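Local coordinates for protein acetyl-CoA acetyltransferase (PDB 6BN2) that probably catalyses the reversible condensation of two acetyl-CoA molecules into acetoacetyl-CoA and free CoA, as a thiolase, at residues 279-284 and 395-400; 317-322 and 376-381. All blocks are in the same frame, centred on the assembly; numbering follows the deposited sequence. Where two conformers were deposited one is given.

Contact 1 of 2, residues 279-284 and 395-400; sequences PLAKIV and IVIENI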
ATOM      1  N   PRO A 279      16.361  14.972 -18.024  1.00 22.05           N
ATOM      2  CA  PRO A 279      15.067  14.338 -17.750  1.00 19.09           C
ATOM      3  C   PRO A 279      14.296  14.001 -19.018  1.00 16.90           C
ATOM      4  O   PRO A 279      14.426  14.670 -20.051  1.00 21.91           O
ATOM      5  CB  PRO A 279      14.327  15.401 -16.931  1.00 22.33           C
ATOM      6  CG  PRO A 279      14.913  16.691 -17.408  1.00 24.54           C
ATOM      7  CD  PRO A 279      16.377  16.397 -17.656  1.00 24.10           C
ATOM      8  N   LEU A 280      13.473  12.950 -18.921  1.00 17.27           N
ATOM      9  CA  LEU A 280      12.527  12.634 -19.990  1.00 17.11           C
ATOM     10  C   LEU A 280      11.355  13.606 -19.997  1.00 18.52           C
ATOM     11  O   LEU A 280      10.909  14.049 -21.064  1.00 18.40           O
ATOM     12  CB  LEU A 280      12.007  11.204 -19.828  1.00 16.65           C
ATOM     13  CG  LEU A 280      13.049  10.085 -19.791  1.00 18.64           C
ATOM     14  CD1 LEU A 280      12.359   8.758 -19.516  1.00 19.27           C
ATOM     15  CD2 LEU A 280      13.790  10.054 -21.125  1.00 20.49           C
ATOM     16  N   ALA A 281      10.852  13.949 -18.812  1.00 17.43           N
ATOM     17  CA  ALA A 281       9.616  14.699 -18.669  1.00 16.55           C
ATOM     18  C   ALA A 281       9.592  15.299 -17.270  1.00 17.66           C
ATOM     19  O   ALA A 281      10.331  14.874 -16.381  1.00 20.01           O
ATOM     20  CB  ALA A 281       8.384  13.807 -18.879  1.00 17.39           C
ATOM     21  N   LYS A 282       8.733  16.292 -17.094  1.00 17.00           N
ATOM     22  CA  LYS A 282       8.507  16.921 -15.797  1.00 16.19           C
ATOM     23  C   LYS A 282       7.102  16.571 -15.337  1.00 16.99           C
ATOM     24  O   LYS A 282       6.174  16.552 -16.145  1.00 16.25           O
ATOM     25  CB  LYS A 282       8.672  18.447 -15.915  1.00 16.51           C
ATOM     26  CG  LYS A 282       8.318  19.221 -14.657  1.00 23.80           C
ATOM     27  CD  LYS A 282       8.631  20.705 -14.878  1.00 27.97           C
ATOM     28  CE  LYS A 282       7.749  21.601 -14.029  1.00 41.02           C
ATOM     29  NZ  LYS A 282       8.123  23.042 -14.206  1.00 46.49           N
ATOM     30  N   ILE A 283       6.934  16.263 -14.052  1.00 15.02           N
ATOM     31  CA  ILE A 283       5.588  16.065 -13.517  1.00 15.56           C
ATOM     32  C   ILE A 283       5.017  17.442 -13.206  1.00 17.73           C
ATOM     33  O   ILE A 283       5.587  18.189 -12.410  1.00 19.80           O
ATOM     34  CB  ILE A 283       5.596  15.168 -12.273  1.00 13.42           C
ATOM     35  CG1 ILE A 283       6.004  13.742 -12.668  1.00 15.18           C
ATOM     36  CG2 ILE A 283       4.206  15.159 -11.617  1.00 15.07           C
ATOM     37  CD1 ILE A 283       6.214  12.791 -11.466  1.00 15.93           C
ATOM     38  N   VAL A 284       3.913  17.796 -13.855  1.00 14.68           N
ATOM     39  CA  VAL A 284       3.351  19.135 -13.690  1.00 14.63           C
ATOM     40  C   VAL A 284       2.375  19.182 -12.519  1.00 16.04           C
ATOM     41  O   VAL A 284       2.449  20.086 -11.677  1.00 18.19           O
ATOM     42  CB  VAL A 284       2.672  19.588 -14.992  1.00 17.69           C
ATOM     43  CG1 VAL A 284       2.032  20.955 -14.803  1.00 18.90           C
ATOM     44  CG2 VAL A 284       3.684  19.615 -16.144  1.00 17.84           C
ATOM     45  N   ILE A 395      -2.642  12.436 -13.871  1.00 12.52           N
ATOM     46  CA  ILE A 395      -1.355  13.108 -13.788  1.00 14.53           C
ATOM     47  C   ILE A 395      -1.105  13.845 -15.101  1.00 14.20           C
ATOM     48  O   ILE A 395      -1.480  13.366 -16.178  1.00 14.31           O
ATOM     49  CB  ILE A 395      -0.229  12.101 -13.452  1.00 12.64           C
ATOM     50  CG1 ILE A 395       1.099  12.817 -13.198  1.00 14.60           C
ATOM     51  CG2 ILE A 395      -0.099  11.008 -14.559  1.00 15.51           C
ATOM     52  CD1 ILE A 395       2.165  11.867 -12.612  1.00 17.19           C
ATOM     53  N   VAL A 396      -0.523  15.040 -14.997  1.00 13.55           N
ATOM     54  CA  VAL A 396      -0.160  15.867 -16.148  1.00 12.49           C
ATOM     55  C   VAL A 396       1.357  15.935 -16.201  1.00 14.26           C
ATOM     56  O   VAL A 396       2.001  16.226 -15.183  1.00 15.81           O
ATOM     57  CB  VAL A 396      -0.777  17.276 -16.026  1.00 15.07           C
ATOM     58  CG1 VAL A 396      -0.333  18.162 -17.199  1.00 15.26           C
ATOM     59  CG2 VAL A 396      -2.303  17.176 -15.960  1.00 17.04           C
ATOM     60  N   ILE A 397       1.940  15.663 -17.375  1.00 16.02           N
ATOM     61  CA  ILE A 397       3.389  15.729 -17.502  1.00 15.86           C
ATOM     62  C   ILE A 397       3.743  16.637 -18.665  1.00 16.47           C
ATOM     63  O   ILE A 397       2.928  16.902 -19.552  1.00 16.77           O
ATOM     64  CB  ILE A 397       4.051  14.346 -17.689  1.00 17.17           C
ATOM     65  CG1 ILE A 397       3.635  13.714 -19.015  1.00 16.97           C
ATOM     66  CG2 ILE A 397       3.761  13.431 -16.493  1.00 14.69           C
ATOM     67  CD1 ILE A 397       4.361  12.386 -19.310  1.00 20.35           C
ATOM     68  N   GLU A 398       4.969  17.148 -18.624  1.00 15.98           N
ATOM     69  CA  GLU A 398       5.499  17.996 -19.683  1.00 16.97           C
ATOM     70  C   GLU A 398       6.690  17.280 -20.294  1.00 20.03           C
ATOM     71  O   GLU A 398       7.666  16.987 -19.599  1.00 18.04           O
ATOM     72  CB  GLU A 398       5.907  19.375 -19.158  1.00 18.70           C
ATOM     73  CG  GLU A 398       6.491  20.269 -20.275  1.00 18.05           C
ATOM     74  CD  GLU A 398       7.106  21.561 -19.751  1.00 28.45           C
ATOM     75  OE1 GLU A 398       6.951  21.859 -18.546  1.00 27.52           O
ATOM     76  OE2 GLU A 398       7.749  22.276 -20.550  1.00 30.43           O
ATOM     77  N   ASN A 399       6.597  16.979 -21.579  1.00 16.61           N
ATOM     78  CA  ASN A 399       7.733  16.409 -22.291  1.00 18.30           C
ATOM     79  C   ASN A 399       8.878  17.412 -22.356  1.00 19.52           C
ATOM     80  O   ASN A 399       8.674  18.593 -22.659  1.00 20.81           O
ATOM     81  CB  ASN A 399       7.297  15.997 -23.698  1.00 19.14           C
ATOM     82  CG  ASN A 399       8.450  15.435 -24.525  1.00 20.23           C
ATOM     83  OD1 ASN A 399       9.314  14.728 -23.998  1.00 21.69           O
ATOM     84  ND2 ASN A 399       8.472  15.757 -25.829  1.00 19.74           N
ATOM     85  N   ILE A 400      10.089  16.944 -22.062  1.00 19.51           N
ATOM     86  CA  ILE A 400      11.305  17.748 -22.153  0.59 19.93           C
ATOM     87  C   ILE A 400      12.031  17.298 -23.415  1.00 22.92           C
ATOM     88  O   ILE A 400      12.494  16.155 -23.492  1.00 27.09           O
ATOM     89  CB  ILE A 400      12.186  17.591 -20.905  0.59 22.75           C
ATOM     90  CG1 ILE A 400      11.410  17.983 -19.638  0.59 24.43           C
ATOM     91  CG2 ILE A 400      13.481  18.392 -21.049  0.59 24.01           C
ATOM     92  CD1 ILE A 400      10.762  19.348 -19.710  0.59 24.50           C
TER
HETATM   93  O   HOH W   1      14.276  14.386 -22.732  1.00 28.12           O
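Leu280 O and Asn399 OD1, both acceptors, stand only 3.4 Å apart across the two strands without bonding to each other. What reconciles them is Lys374 NZ, which hydrogen-bonds to both, while Ala378 O takes a hydrogen bond from the side-chain ND2 of Asn399. Leu280 O also receives Ile400 N at 3.2 Å, the donor lying 31° off the carbonyl plane. Beyond this bond a water donates to Pro279 O and Ile400 O, carrying the pairing past the end of the strands. Regular antiparallel bonding follows: Lys282 and Glu398 exchange N-H and C=O both ways, N to O 2.8 Å in each direction, and Val284 N meets Val396 O.

The side chains sort onto two faces. Ile397 lies with Ala281 and Ile283 on one of them; its CG1 sits between the backbone N and the carbonyl carbon (chi1 65°), and the chain carries CD1 to 4.3 Å from Ala281 CB, while CG2 approaches Ile283 CG1. Helix 358-375 packs on this face through Leu369, Ile370 and Leu373. On the face of Lys282 and Glu398 the two polar chains, both extended, pass obliquely, but Lys282 NZ stays 4.6 Å from Glu398 OE1 and forms its salt bridge with Glu11. There Val284, pointing toward the other strand, rests CG2 against Glu398 CB (3.8 Å) and CB against Val396 CG1 (4.0 Å), with helix 300-311 close by.

On its other edge 279-284 pairs with strand 12-24, where Leu280 and Ala281 together face Ile14 in a classic beta bulge. The contact joins the first strand of the C-terminal half to its last, antiparallel to both neighbours in the mixed sheet characteristic of the thiolase fold.

Contact 2 of 2, residues 317-322 and 376-381; sequences DIDFFE and NNAKYG
Asp319 and Lys379 meet through a side-chain-to-backbone bond: Lys379 N donates to Asp319 OD2 at 2.8 Å, nearly straight at 168° and almost along the carboxylate C-O bond. The same oxygen takes a second hydrogen from a water that also donates to Asp317 O and accepts from Tyr380 N, so one water closes a small polar ring ahead of the strands. Asp319 N in turn gives its hydrogen to Tyr380 O (2.8 Å).

Beside this, Phe320 reaches toward the C-terminal end of helix 358-375. Asn376 lies over one face of its ring, Asn376 CB 3.4 Å from Phe320 CE1 and Asn376 CG 3.5 Å from Phe320 CZ, with the amide plane inclined 31° to the ring and ND2 above the rim. The amide is also held by a bond from Asn376 ND2 to Val372 O. At the ring edge, Ala378 CB lies 3.8 Å from Phe320 CD1. A Schellman motif, with Asn377 as its C-prime residue, ends the helix and delivers Ala378 to this place.

Farther on, Ile318 CD1 touches Tyr380 CB at 3.9 Å, and Tyr380 turns a ring edge to Asp317 O. Phe320 and Gly381 form a parallel bridge, where Gly381 CA makes a C-H...O contact with Phe320 O (3.2 Å), and Phe320 and Glu322 are further bonded to Ala382.

Strand 320-323 is the outermost of this half of the sheet within the chain: Phe320 and Ala378 pack on Val372 and Leu373 of helix 358-375, while Ile318 and Phe321 face Leu308 and Leu304 of helix 300-311.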
ATOM      1  N   ASP A 317      -4.860  22.469 -23.765  1.00 20.11           N
ATOM      2  CA  ASP A 317      -3.402  22.507 -23.690  1.00 20.80           C
ATOM      3  C   ASP A 317      -2.765  21.126 -23.758  1.00 21.65           C
ATOM      4  O   ASP A 317      -1.543  21.034 -23.917  1.00 20.89           O
ATOM      5  CB  ASP A 317      -2.973  23.204 -22.396  1.00 21.94           C
ATOM      6  CG  ASP A 317      -3.314  24.686 -22.398  1.00 21.88           C
ATOM      7  OD1 ASP A 317      -2.909  25.405 -23.339  1.00 24.31           O
ATOM      8  OD2 ASP A 317      -4.016  25.152 -21.479  1.00 24.13           O
ATOM      9  N   ILE A 318      -3.546  20.061 -23.634  1.00 17.89           N
ATOM     10  CA  ILE A 318      -2.998  18.709 -23.604  1.00 15.58           C
ATOM     11  C   ILE A 318      -2.914  18.172 -25.025  1.00 19.67           C
ATOM     12  O   ILE A 318      -3.906  18.187 -25.765  1.00 21.21           O
ATOM     13  CB  ILE A 318      -3.853  17.781 -22.733  1.00 16.81           C
ATOM     14  CG1 ILE A 318      -4.019  18.348 -21.315  1.00 18.78           C
ATOM     15  CG2 ILE A 318      -3.229  16.387 -22.730  1.00 19.13           C
ATOM     16  CD1 ILE A 318      -2.691  18.563 -20.561  1.00 20.21           C
ATOM     17  N   ASP A 319      -1.722  17.706 -25.416  1.00 17.45           N
ATOM     18  CA  ASP A 319      -1.531  17.201 -26.771  1.00 16.65           C
ATOM     19  C   ASP A 319      -1.958  15.742 -26.908  1.00 18.28           C
ATOM     20  O   ASP A 319      -2.538  15.359 -27.932  1.00 18.13           O
ATOM     21  CB  ASP A 319      -0.065  17.346 -27.178  1.00 18.17           C
ATOM     22  CG  ASP A 319       0.357  18.803 -27.341  1.00 26.45           C
ATOM     23  OD1 ASP A 319      -0.475  19.613 -27.802  1.00 27.49           O
ATOM     24  OD2 ASP A 319       1.522  19.142 -27.032  1.00 26.58           O
ATOM     25  N   PHE A 320      -1.661  14.918 -25.904  1.00 17.47           N
ATOM     26  CA  PHE A 320      -1.968  13.494 -25.959  1.00 16.22           C
ATOM     27  C   PHE A 320      -2.401  13.010 -24.593  1.00 15.43           C
ATOM     28  O   PHE A 320      -1.947  13.522 -23.567  1.00 16.25           O
ATOM     29  CB  PHE A 320      -0.765  12.673 -26.456  1.00 16.57           C
ATOM     30  CG  PHE A 320      -0.500  12.881 -27.906  1.00 15.77           C
ATOM     31  CD1 PHE A 320       0.382  13.871 -28.335  1.00 18.11           C
ATOM     32  CD2 PHE A 320      -1.198  12.147 -28.854  1.00 18.54           C
ATOM     33  CE1 PHE A 320       0.579  14.107 -29.702  1.00 20.34           C
ATOM     34  CE2 PHE A 320      -0.994  12.364 -30.223  1.00 21.64           C
ATOM     35  CZ  PHE A 320      -0.109  13.346 -30.645  1.00 24.27           C
ATOM     36  N   PHE A 321      -3.269  11.995 -24.601  1.00 14.47           N
ATOM     37  CA  PHE A 321      -3.861  11.436 -23.390  1.00 13.23           C
ATOM     38  C   PHE A 321      -3.635   9.935 -23.355  1.00 14.09           C
ATOM     39  O   PHE A 321      -3.679   9.269 -24.395  1.00 16.02           O
ATOM     40  CB  PHE A 321      -5.380  11.657 -23.329  1.00 14.80           C
ATOM     41  CG  PHE A 321      -5.798  13.094 -23.389  1.00 13.74           C
ATOM     42  CD1 PHE A 321      -5.922  13.741 -24.616  1.00 18.81           C
ATOM     43  CD2 PHE A 321      -6.107  13.791 -22.225  1.00 15.67           C
ATOM     44  CE1 PHE A 321      -6.335  15.071 -24.686  1.00 21.50           C
ATOM     45  CE2 PHE A 321      -6.518  15.129 -22.280  1.00 17.26           C
ATOM     46  CZ  PHE A 321      -6.634  15.764 -23.510  1.00 18.86           C
ATOM     47  N   GLU A 322      -3.463   9.397 -22.143  1.00 14.59           N
ATOM     48  CA  GLU A 322      -3.520   7.952 -21.918  1.00 14.88           C
ATOM     49  C   GLU A 322      -4.584   7.719 -20.862  1.00 17.81           C
ATOM     50  O   GLU A 322      -4.390   8.094 -19.703  1.00 17.29           O
ATOM     51  CB  GLU A 322      -2.178   7.388 -21.451  1.00 15.87           C
ATOM     52  CG  GLU A 322      -1.140   7.282 -22.538  1.00 17.44           C
ATOM     53  CD  GLU A 322      -1.370   6.081 -23.437  1.00 21.41           C
ATOM     54  OE1 GLU A 322      -1.145   6.222 -24.657  1.00 19.87           O
ATOM     55  OE2 GLU A 322      -1.758   5.006 -22.933  1.00 20.87           O
ATOM     56  N   ASN A 376       5.668  12.162 -31.019  1.00 19.54           N
ATOM     57  CA  ASN A 376       4.859  13.154 -31.708  1.00 19.32           C
ATOM     58  C   ASN A 376       5.357  14.580 -31.490  1.00 24.65           C
ATOM     59  O   ASN A 376       4.647  15.525 -31.840  1.00 26.34           O
ATOM     60  CB  ASN A 376       3.403  12.996 -31.258  1.00 20.57           C
ATOM     61  CG  ASN A 376       2.791  11.696 -31.750  1.00 23.26           C
ATOM     62  OD1 ASN A 376       2.336  11.621 -32.892  1.00 26.64           O
ATOM     63  ND2 ASN A 376       2.801  10.663 -30.914  1.00 21.69           N
ATOM     64  N   ASN A 377       6.565  14.747 -30.938  1.00 21.55           N
ATOM     65  CA  ASN A 377       7.159  16.065 -30.724  0.59 22.42           C
ATOM     66  C   ASN A 377       6.184  16.999 -30.008  1.00 21.89           C
ATOM     67  O   ASN A 377       5.998  18.156 -30.393  1.00 24.71           O
ATOM     68  CB  ASN A 377       7.619  16.670 -32.053  0.59 25.47           C
ATOM     69  CG  ASN A 377       8.528  17.864 -31.865  0.59 30.70           C
ATOM     70  OD1 ASN A 377       9.308  17.918 -30.913  0.59 31.91           O
ATOM     71  ND2 ASN A 377       8.432  18.832 -32.772  0.59 34.34           N
ATOM     72  N   ALA A 378       5.558  16.479 -28.963  1.00 19.78           N
ATOM     73  CA  ALA A 378       4.496  17.153 -28.231  1.00 21.28           C
ATOM     74  C   ALA A 378       5.033  17.728 -26.921  1.00 22.61           C
ATOM     75  O   ALA A 378       6.177  17.493 -26.537  1.00 25.68           O
ATOM     76  CB  ALA A 378       3.348  16.174 -27.957  1.00 22.02           C
ATOM     77  N   LYS A 379       4.175  18.485 -26.230  1.00 20.21           N
ATOM     78  CA  LYS A 379       4.570  19.156 -24.994  1.00 18.12           C
ATOM     79  C   LYS A 379       3.864  18.560 -23.777  1.00 17.09           C
ATOM     80  O   LYS A 379       4.471  17.807 -23.011  1.00 20.51           O
ATOM     81  CB  LYS A 379       4.289  20.657 -25.080  1.00 19.56           C
ATOM     82  CG  LYS A 379       4.851  21.419 -23.881  1.00 23.19           C
ATOM     83  CD  LYS A 379       4.666  22.915 -24.027  1.00 25.93           C
ATOM     84  CE  LYS A 379       5.329  23.644 -22.875  1.00 34.74           C
ATOM     85  NZ  LYS A 379       5.107  25.106 -22.966  1.00 40.94           N
ATOM     86  N   TYR A 380       2.580  18.859 -23.590  1.00 19.39           N
ATOM     87  CA  TYR A 380       1.857  18.360 -22.426  1.00 18.63           C
ATOM     88  C   TYR A 380       1.099  17.072 -22.728  1.00 16.95           C
ATOM     89  O   TYR A 380       0.458  16.934 -23.777  1.00 17.88           O
ATOM     90  CB  TYR A 380       0.880  19.414 -21.907  1.00 17.06           C
ATOM     91  CG  TYR A 380       1.534  20.644 -21.330  1.00 18.58           C
ATOM     92  CD1 TYR A 380       2.397  20.545 -20.239  1.00 19.60           C
ATOM     93  CD2 TYR A 380       1.271  21.900 -21.851  1.00 21.65           C
ATOM     94  CE1 TYR A 380       2.997  21.670 -19.702  1.00 22.30           C
ATOM     95  CE2 TYR A 380       1.858  23.028 -21.315  1.00 24.22           C
ATOM     96  CZ  TYR A 380       2.716  22.907 -20.238  1.00 24.80           C
ATOM     97  OH  TYR A 380       3.296  24.035 -19.711  1.00 27.70           O
ATOM     98  N   GLY A 381       1.151  16.137 -21.779  1.00 15.12           N
ATOM     99  CA  GLY A 381       0.323  14.950 -21.834  1.00 14.62           C
ATOM    100  C   GLY A 381      -0.396  14.748 -20.514  1.00 14.89           C
ATOM    101  O   GLY A 381       0.011  15.262 -19.470  1.00 16.77           O
TER
HETATM  102  O   HOH W   2       0.862  21.007 -25.119  1.00 26.74           O

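In the fold
Both contacts belong to one sheet: strands 391-399 and 380-387 follow each other in the chain and adjoin, so contact 1 and contact 2 touch directly, with Asn399 N 2.7 Å from Lys379 O and Ile397 N 2.9 Å from Gly381 O, probable hydrogen bonds. Contact 2 nests inside the loop closed by contact 1. Contact 1 is the more buried: half its touching residues are buried and none exposed, against a third and an exposed Lys379 in contact 2. Contact 1, inside the sheet, relies on reciprocal antiparallel backbone bonds and aliphatic packing; contact 2, at its edge within this chain, has one parallel bridge and depends more on a carboxylate, a water and an aromatic ring.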